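Local structure of purine nucleoside phosphorylase (Thermus thermophilus, 6TK9) at residues Pro21-Val26 / Gly266-Leu271; Leu64-Leu69 / Pro73-Lys78; Phe94-Gly99 / Phe107-Ala112; Pro214-Leu219 / Ala224-Leu229. The protein probably catalyses the reversible phosphorolysis of purine nucleosides such as inosine and guanosine, releasing the purine base and ribose 1-phosphate. One frame throughout, in Å; residues are numbered along the deposited sequence.

All four contacts reach one mixed sheet. Contacts 3 and 4 lie nearest the middle of the chain and pack helices 94-102 and 213-222 against neighbouring parallel strands; they meet at Leu109 and Leu227, whose strands are bonded together. Contact 1 sets the C-terminal helix against the opposite face, where Leu268 touches Leu108. Contact 2 lies farther out, like contact 1, and includes the exposed Arg68, yet most of it is buried. The chemistry follows the place: contact 2 joins strands by paired backbone bonds, contacts 1 and 3 are apolar between their segments, and contact 4 adds one backbone bond at a turn.

Contact 1: Pro21-Val26 / Gly266-Leu271; sequences PEVGLV and GILAEL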
loop_
_atom_site.group_PDB
_atom_site.type_symbol
_atom_site.label_atom_id
_atom_site.label_comp_id
_atom_site.label_asym_id
_atom_site.label_seq_id
_atom_site.Cartn_x
_atom_site.Cartn_y
_atom_site.Cartn_z
ATOM N N PRO A 21 -12.733 -19.459 40.092
ATOM C CA PRO A 21 -13.175 -19.545 38.707
ATOM C C PRO A 21 -12.115 -20.202 37.816
ATOM O O PRO A 21 -10.957 -20.073 38.108
ATOM C CB PRO A 21 -13.299 -18.068 38.335
ATOM C CG PRO A 21 -12.119 -17.447 39.053
ATOM C CD PRO A 21 -12.097 -18.164 40.384
ATOM N N GLU A 22 -12.552 -20.858 36.744
ATOM C CA GLU A 22 -11.678 -21.473 35.711
ATOM C C GLU A 22 -11.600 -20.562 34.485
ATOM O O GLU A 22 -10.607 -20.643 33.771
ATOM C CB GLU A 22 -12.222 -22.846 35.320
ATOM C CG GLU A 22 -11.899 -23.892 36.367
ATOM C CD GLU A 22 -12.652 -25.205 36.283
ATOM O OE1 GLU A 22 -13.463 -25.388 35.339
ATOM O OE2 GLU A 22 -12.428 -26.038 37.181
ATOM N N VAL A 23 -12.613 -19.731 34.257
ATOM C CA VAL A 23 -12.772 -18.977 32.991
ATOM C C VAL A 23 -13.144 -17.539 33.336
ATOM O O VAL A 23 -14.115 -17.318 34.066
ATOM C CB VAL A 23 -13.800 -19.634 32.054
ATOM C CG1 VAL A 23 -14.010 -18.819 30.786
ATOM C CG2 VAL A 23 -13.404 -21.058 31.691
ATOM N N GLY A 24 -12.344 -16.607 32.828
ATOM C CA GLY A 24 -12.625 -15.169 32.846
ATOM C C GLY A 24 -13.416 -14.830 31.622
ATOM O O GLY A 24 -13.221 -15.476 30.617
ATOM N N LEU A 25 -14.289 -13.850 31.724
ATOM C CA LEU A 25 -15.151 -13.411 30.615
ATOM C C LEU A 25 -15.409 -11.921 30.835
ATOM O O LEU A 25 -15.934 -11.605 31.894
ATOM C CB LEU A 25 -16.418 -14.267 30.677
ATOM C CG LEU A 25 -17.582 -13.789 29.819
ATOM C CD1 LEU A 25 -17.257 -13.908 28.337
ATOM C CD2 LEU A 25 -18.834 -14.577 30.144
ATOM N N VAL A 26 -14.958 -11.055 29.923
ATOM C CA VAL A 26 -15.112 -9.570 30.006
ATOM C C VAL A 26 -16.197 -9.188 29.005
ATOM O O VAL A 26 -16.037 -9.498 27.813
ATOM C CB VAL A 26 -13.793 -8.812 29.733
ATOM C CG1 VAL A 26 -13.996 -7.306 29.685
ATOM C CG2 VAL A 26 -12.708 -9.129 30.745
ATOM N N GLY A 266 -22.045 -21.727 23.971
ATOM C CA GLY A 266 -21.528 -22.811 23.112
ATOM C C GLY A 266 -20.055 -23.080 23.374
ATOM O O GLY A 266 -19.691 -24.248 23.619
ATOM N N ILE A 267 -19.244 -22.020 23.358
ATOM C CA ILE A 267 -17.775 -22.070 23.610
ATOM C C ILE A 267 -17.521 -22.521 25.058
ATOM O O ILE A 267 -16.795 -23.515 25.241
ATOM C CB ILE A 267 -17.148 -20.697 23.296
ATOM C CG1 ILE A 267 -17.173 -20.425 21.791
ATOM C CG2 ILE A 267 -15.749 -20.583 23.884
ATOM C CD1 ILE A 267 -17.207 -18.958 21.425
ATOM N N LEU A 268 -18.078 -21.811 26.043
ATOM C CA LEU A 268 -17.973 -22.152 27.492
ATOM C C LEU A 268 -18.177 -23.651 27.718
ATOM O O LEU A 268 -17.480 -24.208 28.586
ATOM C CB LEU A 268 -19.015 -21.372 28.304
ATOM C CG LEU A 268 -18.463 -20.362 29.307
ATOM C CD1 LEU A 268 -17.590 -19.333 28.620
ATOM C CD2 LEU A 268 -19.603 -19.665 30.025
ATOM N N ALA A 269 -19.123 -24.278 27.018
ATOM C CA ALA A 269 -19.541 -25.675 27.293
ATOM C C ALA A 269 -18.402 -26.633 26.940
ATOM O O ALA A 269 -18.351 -27.706 27.549
ATOM C CB ALA A 269 -20.795 -26.008 26.541
ATOM N N GLU A 270 -17.507 -26.243 26.029
ATOM C CA GLU A 270 -16.437 -27.128 25.496
ATOM C C GLU A 270 -15.113 -26.915 26.246
ATOM O O GLU A 270 -14.208 -27.706 25.999
ATOM C CB GLU A 270 -16.241 -26.888 24.000
ATOM C CG GLU A 270 -17.534 -26.840 23.189
ATOM C CD GLU A 270 -18.207 -28.173 22.878
ATOM O OE1 GLU A 270 -18.593 -28.889 23.831
ATOM O OE2 GLU A 270 -18.365 -28.483 21.679
ATOM N N LEU A 271 -15.020 -25.924 27.147
ATOM C CA LEU A 271 -13.774 -25.507 27.868
ATOM C C LEU A 271 -13.615 -26.276 29.191
ATOM O O LEU A 271 -12.485 -26.467 29.712
ATOM C CB LEU A 271 -13.824 -23.996 28.148
ATOM C CG LEU A 271 -13.743 -23.078 26.929
ATOM C CD1 LEU A 271 -13.782 -21.609 27.340
ATOM C CD2 LEU A 271 -12.495 -23.381 26.114
ATOM O OXT LEU A 271 -14.615 -26.697 29.789
#
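Val23 meets two leucines at the C-terminal end of the chain through its two methyls. CG1 of Val23 lies 4.2 Å from CD1 of Leu268, and CG2 of Val23 lies 4.4 Å from CD1 of Leu271. That same CD1 of Leu271 is also 4.4 Å from CG1 of Val23, so the leucine methyl faces the fork of the valine instead of one prong. These are loose van der Waals contacts between apolar groups, and the two segments bury about 140 Å² together.

The torsions explain the reach. In Val23, CG1 is anti to the backbone N (chi1 177°), which turns both branches of the beta carbon to the helix. Leu271 is stretched out, its CD1 anti to CA (chi2 -179°), and this carries the methyl toward the strand. Leu268 leaves the backbone obliquely to the strand, and its CD1 then comes closer. A beta-branched residue suits a strand, and the longer leucines bridge a gap in which the CA atoms of Val23 and Leu268 stand 8.2 Å apart. Both leucines bring a methyl to Val23, and a weak bond from Leu271 N to Leu268 O (3.3 Å) links their backbones.

Farther out, a salt bridge from Leu271 OXT to Lys72 NZ holds the end of the chain, and Leu271 also rests on Leu163 and Leu166 of helix 161-173. Val23 belongs to an inner strand, with backbone bonds to strand 72-78 along one edge and to strand 106-115 along the other. Helix 257-270 thus packs over this part of the sheet, Leu268 touching Leu108 beside it.

Contact 2: Leu64-Leu69 / Pro73-Lys78; sequences LVLGRL and PVLVYK
Leu64 lays its CD1 over one face of the Tyr77 ring, a CH-pi contact 3.6 Å from the methyl to the ring centroid and 27° off the ring normal. The two residues form a non-hydrogen-bonded antiparallel pair, and their side chains run the same way. Leu64 reaches the ring because its CG is anti to the backbone N (chi1 -168°), while the Tyr77 ring leaves on the side of its own N. Leu75 fills the next place on this face: its CD1 lies 3.5 Å from CD1 of Leu64 and also 3.5 Å from CG of Leu66, a methyl wedged between two leucines. With an alanine in place of Leu64, the face of Tyr77 would probably lose its methyl cover and CD1 of Leu75 would be left with a gap on one side.

Val65 and Val76 occupy the other face, where their beta carbons are 4.2 Å apart. Beta-branched valines suit a strand, and here Val65 N to Val76 O and Val76 N to Val65 O both measure 2.7 Å. A second hydrogen-bonded pair joins Gly67 and Val74. The chain turns a corner at Gly67, whose phi of 171° is most easily adopted by glycine. Beyond it CB of Leu69 meets CG2 of Val74 at 3.8 Å, and the bent Arg68 lays a guanidinium face over Pro73 N.

Strands 68-69 and 72-78 form a beta hairpin, and 63-66 pairs with 72-78 on the far side of the corner. Backbone bonds set the antiparallel register and apolar contacts line both faces; charge keeps to the margins, with Arg68 exposed and Lys78 salt-bridged to Asp36.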
loop_
_atom_site.group_PDB
_atom_site.type_symbol
_atom_site.label_atom_id
_atom_site.label_comp_id
_atom_site.label_asym_id
_atom_site.label_seq_id
_atom_site.Cartn_x
_atom_site.Cartn_y
_atom_site.Cartn_z
ATOM N N LEU A 64 -17.953 -7.020 39.355
ATOM C CA LEU A 64 -17.284 -8.337 39.246
ATOM C C LEU A 64 -18.270 -9.413 39.716
ATOM O O LEU A 64 -18.796 -9.286 40.828
ATOM C CB LEU A 64 -16.000 -8.349 40.079
ATOM C CG LEU A 64 -15.108 -9.558 39.805
ATOM C CD1 LEU A 64 -14.544 -9.480 38.394
ATOM C CD2 LEU A 64 -13.991 -9.671 40.830
ATOM N N VAL A 65 -18.511 -10.436 38.898
ATOM C CA VAL A 65 -19.464 -11.539 39.204
ATOM C C VAL A 65 -18.694 -12.860 39.195
ATOM O O VAL A 65 -18.112 -13.193 38.151
ATOM C CB VAL A 65 -20.618 -11.557 38.190
ATOM C CG1 VAL A 65 -21.449 -12.817 38.315
ATOM C CG2 VAL A 65 -21.496 -10.323 38.304
ATOM N N LEU A 66 -18.683 -13.567 40.326
ATOM C CA LEU A 66 -18.207 -14.969 40.439
ATOM C C LEU A 66 -19.427 -15.883 40.505
ATOM O O LEU A 66 -20.390 -15.542 41.229
ATOM C CB LEU A 66 -17.332 -15.113 41.683
ATOM C CG LEU A 66 -15.962 -14.442 41.587
ATOM C CD1 LEU A 66 -15.779 -13.426 42.696
ATOM C CD2 LEU A 66 -14.839 -15.461 41.621
ATOM N N GLY A 67 -19.398 -16.989 39.763
ATOM C CA GLY A 67 -20.528 -17.929 39.717
ATOM C C GLY A 67 -20.404 -19.018 38.670
ATOM O O GLY A 67 -19.282 -19.393 38.264
ATOM N N ARG A 68 -21.556 -19.558 38.293
ATOM C CA ARG A 68 -21.678 -20.734 37.401
ATOM C C ARG A 68 -22.474 -20.267 36.180
ATOM O O ARG A 68 -23.502 -19.601 36.362
ATOM C CB ARG A 68 -22.316 -21.887 38.184
ATOM C CG ARG A 68 -22.088 -23.272 37.602
ATOM C CD ARG A 68 -22.361 -24.355 38.634
ATOM N NE ARG A 68 -21.234 -24.446 39.554
ATOM C CZ ARG A 68 -20.083 -25.089 39.306
ATOM N NH1 ARG A 68 -19.110 -25.085 40.205
ATOM N NH2 ARG A 68 -19.889 -25.719 38.155
ATOM N N LEU A 69 -21.940 -20.510 34.989
ATOM C CA LEU A 69 -22.592 -20.202 33.695
ATOM C C LEU A 69 -22.289 -21.411 32.806
ATOM O O LEU A 69 -21.153 -21.884 32.892
ATOM C CB LEU A 69 -22.019 -18.892 33.154
ATOM C CG LEU A 69 -22.630 -18.360 31.866
ATOM C CD1 LEU A 69 -24.092 -17.990 32.060
ATOM C CD2 LEU A 69 -21.836 -17.160 31.369
ATOM N N PRO A 73 -17.463 -22.867 36.382
ATOM C CA PRO A 73 -17.147 -21.810 37.346
ATOM C C PRO A 73 -16.467 -20.630 36.625
ATOM O O PRO A 73 -15.423 -20.836 36.023
ATOM C CB PRO A 73 -16.232 -22.482 38.392
ATOM C CG PRO A 73 -15.761 -23.794 37.758
ATOM C CD PRO A 73 -16.608 -24.055 36.525
ATOM N N VAL A 74 -17.055 -19.430 36.675
ATOM C CA VAL A 74 -16.615 -18.286 35.818
ATOM C C VAL A 74 -16.449 -17.013 36.652
ATOM O O VAL A 74 -17.196 -16.840 37.636
ATOM C CB VAL A 74 -17.568 -18.071 34.630
ATOM C CG1 VAL A 74 -17.636 -19.318 33.773
ATOM C CG2 VAL A 74 -18.963 -17.655 35.055
ATOM N N LEU A 75 -15.447 -16.197 36.286
ATOM C CA LEU A 75 -15.311 -14.761 36.656
ATOM C C LEU A 75 -15.867 -13.936 35.496
ATOM O O LEU A 75 -15.304 -14.018 34.402
ATOM C CB LEU A 75 -13.836 -14.431 36.906
ATOM C CG LEU A 75 -13.550 -13.069 37.544
ATOM C CD1 LEU A 75 -14.178 -12.951 38.922
ATOM C CD2 LEU A 75 -12.059 -12.831 37.656
ATOM N N VAL A 76 -16.974 -13.228 35.713
ATOM C CA VAL A 76 -17.590 -12.311 34.705
ATOM C C VAL A 76 -17.357 -10.864 35.171
ATOM O O VAL A 76 -17.665 -10.548 36.319
ATOM C CB VAL A 76 -19.074 -12.657 34.479
ATOM C CG1 VAL A 76 -19.742 -11.728 33.474
ATOM C CG2 VAL A 76 -19.232 -14.109 34.052
ATOM N N TYR A 77 -16.731 -10.048 34.327
ATOM C CA TYR A 77 -16.600 -8.576 34.438
ATOM C C TYR A 77 -17.801 -7.983 33.736
ATOM O O TYR A 77 -17.844 -8.078 32.525
ATOM C CB TYR A 77 -15.299 -8.110 33.785
ATOM C CG TYR A 77 -14.078 -8.640 34.484
ATOM C CD1 TYR A 77 -13.559 -9.879 34.166
ATOM C CD2 TYR A 77 -13.514 -7.957 35.541
ATOM C CE1 TYR A 77 -12.461 -10.394 34.834
ATOM C CE2 TYR A 77 -12.419 -8.462 36.222
ATOM C CZ TYR A 77 -11.882 -9.676 35.857
ATOM O OH TYR A 77 -10.789 -10.158 36.509
ATOM N N LYS A 78 -18.804 -7.537 34.474
ATOM C CA LYS A 78 -19.982 -6.871 33.863
ATOM C C LYS A 78 -19.533 -5.443 33.521
ATOM O O LYS A 78 -19.596 -4.576 34.415
ATOM C CB LYS A 78 -21.222 -6.949 34.770
ATOM C CG LYS A 78 -22.463 -6.281 34.179
ATOM C CD LYS A 78 -23.808 -6.521 34.870
ATOM C CE LYS A 78 -24.933 -5.894 34.061
ATOM N NZ LYS A 78 -26.282 -6.197 34.599
#

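Contact 3: Phe94-Gly99 / Phe107-Ala112; sequences FPVRVG and FLLTSA. With PO4 (phosphate ion), chain G.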
loop_
_atom_site.group_PDB
_atom_site.type_symbol
_atom_site.label_atom_id
_atom_site.label_comp_id
_atom_site.label_asym_id
_atom_site.label_seq_id
_atom_site.Cartn_x
_atom_site.Cartn_y
_atom_site.Cartn_z
ATOM N N PHE A 94 -5.719 -3.835 35.308
ATOM C CA PHE A 94 -5.684 -4.289 36.720
ATOM C C PHE A 94 -6.703 -5.425 36.866
ATOM O O PHE A 94 -6.297 -6.540 37.209
ATOM C CB PHE A 94 -5.819 -3.137 37.719
ATOM C CG PHE A 94 -5.538 -3.593 39.130
ATOM C CD1 PHE A 94 -4.248 -3.927 39.525
ATOM C CD2 PHE A 94 -6.572 -3.785 40.039
ATOM C CE1 PHE A 94 -3.995 -4.414 40.802
ATOM C CE2 PHE A 94 -6.315 -4.267 41.318
ATOM C CZ PHE A 94 -5.029 -4.579 41.696
ATOM N N PRO A 95 -8.007 -5.235 36.518
ATOM C CA PRO A 95 -9.010 -6.291 36.665
ATOM C C PRO A 95 -8.549 -7.658 36.123
ATOM O O PRO A 95 -8.428 -8.564 36.938
ATOM C CB PRO A 95 -10.250 -5.740 35.936
ATOM C CG PRO A 95 -10.105 -4.240 36.030
ATOM C CD PRO A 95 -8.605 -3.997 35.983
ATOM N N VAL A 96 -8.279 -7.803 34.821
ATOM C CA VAL A 96 -7.894 -9.129 34.240
ATOM C C VAL A 96 -6.640 -9.682 34.942
ATOM O O VAL A 96 -6.505 -10.910 34.995
ATOM C CB VAL A 96 -7.710 -9.105 32.712
ATOM C CG1 VAL A 96 -9.011 -8.754 32.011
ATOM C CG2 VAL A 96 -6.583 -8.184 32.268
ATOM N N ARG A 97 -5.755 -8.842 35.472
ATOM C CA ARG A 97 -4.564 -9.328 36.224
ATOM C C ARG A 97 -5.045 -10.007 37.522
ATOM O O ARG A 97 -4.640 -11.163 37.752
ATOM C CB ARG A 97 -3.553 -8.197 36.475
ATOM C CG ARG A 97 -2.741 -7.793 35.244
ATOM C CD ARG A 97 -1.942 -6.505 35.410
ATOM N NE ARG A 97 -0.707 -6.492 34.636
ATOM C CZ ARG A 97 0.129 -5.455 34.501
ATOM N NH1 ARG A 97 -0.116 -4.299 35.094
ATOM N NH2 ARG A 97 1.227 -5.594 33.770
ATOM N N VAL A 98 -5.888 -9.330 38.321
ATOM C CA VAL A 98 -6.567 -9.900 39.530
ATOM C C VAL A 98 -7.348 -11.153 39.119
ATOM O O VAL A 98 -7.242 -12.190 39.808
ATOM C CB VAL A 98 -7.488 -8.866 40.209
ATOM C CG1 VAL A 98 -8.406 -9.502 41.239
ATOM C CG2 VAL A 98 -6.681 -7.754 40.846
ATOM N N GLY A 99 -8.076 -11.072 38.009
ATOM C CA GLY A 99 -8.804 -12.225 37.457
ATOM C C GLY A 99 -7.897 -13.429 37.326
ATOM O O GLY A 99 -8.325 -14.551 37.640
ATOM N N PHE A 107 -9.362 -16.728 29.294
ATOM C CA PHE A 107 -10.152 -15.472 29.254
ATOM C C PHE A 107 -10.782 -15.287 27.883
ATOM O O PHE A 107 -10.079 -15.455 26.882
ATOM C CB PHE A 107 -9.272 -14.270 29.569
ATOM C CG PHE A 107 -9.327 -13.808 30.996
ATOM C CD1 PHE A 107 -8.499 -14.362 31.952
ATOM C CD2 PHE A 107 -10.192 -12.797 31.370
ATOM C CE1 PHE A 107 -8.550 -13.918 33.263
ATOM C CE2 PHE A 107 -10.247 -12.356 32.680
ATOM C CZ PHE A 107 -9.422 -12.918 33.625
ATOM N N LEU A 108 -12.070 -14.945 27.880
ATOM C CA LEU A 108 -12.866 -14.553 26.693
ATOM C C LEU A 108 -13.041 -13.034 26.781
ATOM O O LEU A 108 -13.754 -12.581 27.676
ATOM C CB LEU A 108 -14.226 -15.269 26.717
ATOM C CG LEU A 108 -14.288 -16.691 26.145
ATOM C CD1 LEU A 108 -13.227 -17.620 26.737
ATOM C CD2 LEU A 108 -15.665 -17.300 26.340
ATOM N N LEU A 109 -12.385 -12.266 25.924
ATOM C CA LEU A 109 -12.545 -10.791 25.919
ATOM C C LEU A 109 -13.554 -10.417 24.833
ATOM O O LEU A 109 -13.316 -10.776 23.687
ATOM C CB LEU A 109 -11.181 -10.149 25.671
ATOM C CG LEU A 109 -10.065 -10.624 26.594
ATOM C CD1 LEU A 109 -8.727 -10.114 26.097
ATOM C CD2 LEU A 109 -10.313 -10.181 28.024
ATOM N N THR A 110 -14.639 -9.741 25.200
ATOM C CA THR A 110 -15.739 -9.365 24.282
ATOM C C THR A 110 -15.822 -7.840 24.234
ATOM O O THR A 110 -15.540 -7.203 25.268
ATOM C CB THR A 110 -17.076 -10.014 24.682
ATOM O OG1 THR A 110 -17.732 -9.228 25.684
ATOM C CG2 THR A 110 -16.906 -11.443 25.160
ATOM N N SER A 111 -16.220 -7.300 23.079
ATOM C CA SER A 111 -16.277 -5.844 22.790
ATOM C C SER A 111 -17.357 -5.584 21.739
ATOM O O SER A 111 -17.690 -6.511 20.969
ATOM C CB SER A 111 -14.928 -5.338 22.321
ATOM O OG SER A 111 -14.408 -6.184 21.301
ATOM N N ALA A 112 -17.888 -4.371 21.707
ATOM C CA ALA A 112 -18.535 -3.798 20.503
ATOM C C ALA A 112 -17.431 -3.202 19.617
ATOM O O ALA A 112 -16.507 -2.581 20.182
ATOM C CB ALA A 112 -19.564 -2.762 20.896
HETATM P P PO4 G . -16.094 -2.005 24.324
HETATM O O1 PO4 G . -15.678 -1.822 25.792
HETATM O O2 PO4 G . -16.707 -0.713 23.792
HETATM O O3 PO4 G . -17.115 -3.116 24.185
HETATM O O4 PO4 G . -14.854 -2.396 23.524
#
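Val96 and Gly99 meet Phe107 inside a beta-alpha-beta crossover: strand 72-78 leads through helix 94-102 to strand 106-115, which runs parallel to it with strand 23-27 between. In this alpha/beta fold of the phosphorylase superfamily, helical segment 94-99 runs back at 159° to strand segment 107-112, their axes approaching to 11.4 Å at closest.

Phe107 fills much of the interval between them. Its ring reaches out from the sheet, and CZ comes 3.9 Å from Gly99 CA, which lies at the ring edge, in the plane. CE2 of Phe107 touches CG1 of Val96 at 3.9 Å. The two side chains cross at a slant, Val96 having CG1 anti to its carbonyl carbon (chi1 -63°). The absence of a side chain suits Gly99, because a beta carbon built there would fall about 2.7 Å from Phe107 CZ. Farther along the strand, CD2 of Leu109 is 4.4 Å from the same Val96 methyl. Large apolar residues fit here, because they reach from the strand to the helix. Were Phe107 replaced by an alanine, a gap beside Gly99 would probably open and Val96 would lose its closest partner on the strand.

Leu219 of helix 213-222 also packs on both Val96 and Phe107, and Tyr77 OH makes a weak bond to Pro95 O. The strand then runs on to a phosphate ion, probably from the crystallisation liquor, that is held also by Ser29, Arg80, His82 and Ser211; the site is consistent with that of the phosphate substrate. There the backbone of Ala112 donates directly, N to PO4 O3, over 2.9 Å with an N-H...O angle of 157°.

Contact 4: Pro214-Leu219 / Ala224-Leu229; sequences PEVIAL and ARVLGL
Val226 points its two methyls from the strand at two residues of the helix, Val216 and Leu219. CG1 of Val226, anti to its backbone N (chi1 178°), meets CG2 of Val216 at 4.1 Å, while CG2 of Val226 touches CB of Leu219 at 3.8 Å. Val216 and Leu219 are three residues apart and so share this flank of the helix. Leu219, extended at chi2 (166°), sets its CD2 3.8 Å from CB of Ala224. The small alanine suits this tight place, because its CB is also only 3.3 Å from Leu219 O. That carbonyl accepts the N-H of Ala224 over 3.0 Å, a bent bond (138° at the hydrogen) with the donor tilted from the carbonyl plane, and so ties the turn to the helix.

On the same helix, Glu215 holds Arg80, one of the phosphate-binding residues, by a salt bridge, and Ile217 packs on Ser190 of a second subunit. The strand bonds to its parallel neighbour 106-115, and Leu109 there packs on both Val216 and Val226. Helix 213-222 thus passes by a short turn into strand 225-235, and the two pack as alpha/beta layers in the phosphorylase fold.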
loop_
_atom_site.group_PDB
_atom_site.type_symbol
_atom_site.label_atom_id
_atom_site.label_comp_id
_atom_site.label_asym_id
_atom_site.label_seq_id
_atom_site.Cartn_x
_atom_site.Cartn_y
_atom_site.Cartn_z
ATOM N N PRO A 214 -4.940 -3.871 25.391
ATOM C CA PRO A 214 -4.125 -3.824 26.602
ATOM C C PRO A 214 -4.353 -5.094 27.435
ATOM O O PRO A 214 -3.402 -5.618 27.964
ATOM C CB PRO A 214 -4.539 -2.534 27.334
ATOM C CG PRO A 214 -5.759 -1.994 26.599
ATOM C CD PRO A 214 -5.870 -2.732 25.281
ATOM N N GLU A 215 -5.605 -5.549 27.512
ATOM C CA GLU A 215 -6.017 -6.807 28.191
ATOM C C GLU A 215 -5.262 -7.969 27.536
ATOM O O GLU A 215 -4.606 -8.747 28.280
ATOM C CB GLU A 215 -7.548 -6.966 28.173
ATOM C CG GLU A 215 -8.260 -5.945 29.051
ATOM C CD GLU A 215 -9.575 -5.388 28.531
ATOM O OE1 GLU A 215 -10.575 -6.112 28.589
ATOM O OE2 GLU A 215 -9.609 -4.222 28.096
ATOM N N VAL A 216 -5.301 -8.073 26.204
ATOM C CA VAL A 216 -4.615 -9.182 25.480
ATOM C C VAL A 216 -3.124 -9.199 25.832
ATOM O O VAL A 216 -2.622 -10.277 26.107
ATOM C CB VAL A 216 -4.804 -9.091 23.966
ATOM C CG1 VAL A 216 -3.987 -10.185 23.288
ATOM C CG2 VAL A 216 -6.273 -9.177 23.577
ATOM N N ILE A 217 -2.445 -8.052 25.818
ATOM C CA ILE A 217 -0.980 -7.944 26.102
ATOM C C ILE A 217 -0.716 -8.309 27.572
ATOM O O ILE A 217 0.199 -9.117 27.837
ATOM C CB ILE A 217 -0.441 -6.537 25.755
ATOM C CG1 ILE A 217 -0.546 -6.254 24.255
ATOM C CG2 ILE A 217 0.986 -6.374 26.251
ATOM C CD1 ILE A 217 -0.314 -4.813 23.872
ATOM N N ALA A 218 -1.480 -7.724 28.494
ATOM C CA ALA A 218 -1.394 -7.979 29.956
ATOM C C ALA A 218 -1.537 -9.482 30.239
ATOM O O ALA A 218 -0.748 -10.007 31.061
ATOM C CB ALA A 218 -2.434 -7.161 30.692
ATOM N N LEU A 219 -2.483 -10.146 29.567
ATOM C CA LEU A 219 -2.848 -11.561 29.816
ATOM C C LEU A 219 -1.820 -12.515 29.191
ATOM O O LEU A 219 -1.590 -13.593 29.802
ATOM C CB LEU A 219 -4.262 -11.823 29.300
ATOM C CG LEU A 219 -5.366 -11.338 30.237
ATOM C CD1 LEU A 219 -6.706 -11.310 29.537
ATOM C CD2 LEU A 219 -5.442 -12.213 31.472
ATOM N N ALA A 224 -1.765 -16.533 30.380
ATOM C CA ALA A 224 -3.196 -16.870 30.211
ATOM C C ALA A 224 -3.464 -17.221 28.744
ATOM O O ALA A 224 -2.709 -16.750 27.881
ATOM C CB ALA A 224 -4.039 -15.698 30.663
ATOM N N ARG A 225 -4.491 -18.025 28.472
ATOM C CA ARG A 225 -5.032 -18.226 27.108
ATOM C C ARG A 225 -6.155 -17.209 26.912
ATOM O O ARG A 225 -6.808 -16.883 27.897
ATOM C CB ARG A 225 -5.556 -19.646 26.915
ATOM C CG ARG A 225 -4.565 -20.744 27.267
ATOM C CD ARG A 225 -5.313 -22.013 27.645
ATOM N NE ARG A 225 -5.686 -22.786 26.476
ATOM C CZ ARG A 225 -6.837 -23.441 26.295
ATOM N NH1 ARG A 225 -7.814 -23.389 27.189
ATOM N NH2 ARG A 225 -7.010 -24.131 25.177
ATOM N N VAL A 226 -6.311 -16.683 25.695
ATOM C CA VAL A 226 -7.184 -15.512 25.373
ATOM C C VAL A 226 -7.986 -15.859 24.114
ATOM O O VAL A 226 -7.410 -16.406 23.166
ATOM C CB VAL A 226 -6.371 -14.214 25.162
ATOM C CG1 VAL A 226 -7.243 -13.021 24.783
ATOM C CG2 VAL A 226 -5.505 -13.859 26.357
ATOM N N LEU A 227 -9.277 -15.548 24.121
ATOM C CA LEU A 227 -10.180 -15.595 22.945
ATOM C C LEU A 227 -10.883 -14.240 22.882
ATOM O O LEU A 227 -11.382 -13.792 23.936
ATOM C CB LEU A 227 -11.170 -16.756 23.121
ATOM C CG LEU A 227 -12.039 -17.087 21.913
ATOM C CD1 LEU A 227 -12.779 -18.389 22.136
ATOM C CD2 LEU A 227 -13.034 -15.984 21.636
ATOM N N GLY A 228 -10.877 -13.608 21.706
ATOM C CA GLY A 228 -11.436 -12.264 21.481
ATOM C C GLY A 228 -12.641 -12.334 20.563
ATOM O O GLY A 228 -12.534 -12.945 19.493
ATOM N N LEU A 229 -13.759 -11.742 20.966
ATOM C CA LEU A 229 -14.971 -11.681 20.133
ATOM C C LEU A 229 -15.482 -10.252 20.189
ATOM O O LEU A 229 -15.526 -9.660 21.284
ATOM C CB LEU A 229 -16.055 -12.654 20.608
ATOM C CG LEU A 229 -15.648 -14.118 20.768
ATOM C CD1 LEU A 229 -16.803 -14.897 21.384
ATOM C CD2 LEU A 229 -15.226 -14.747 19.442
#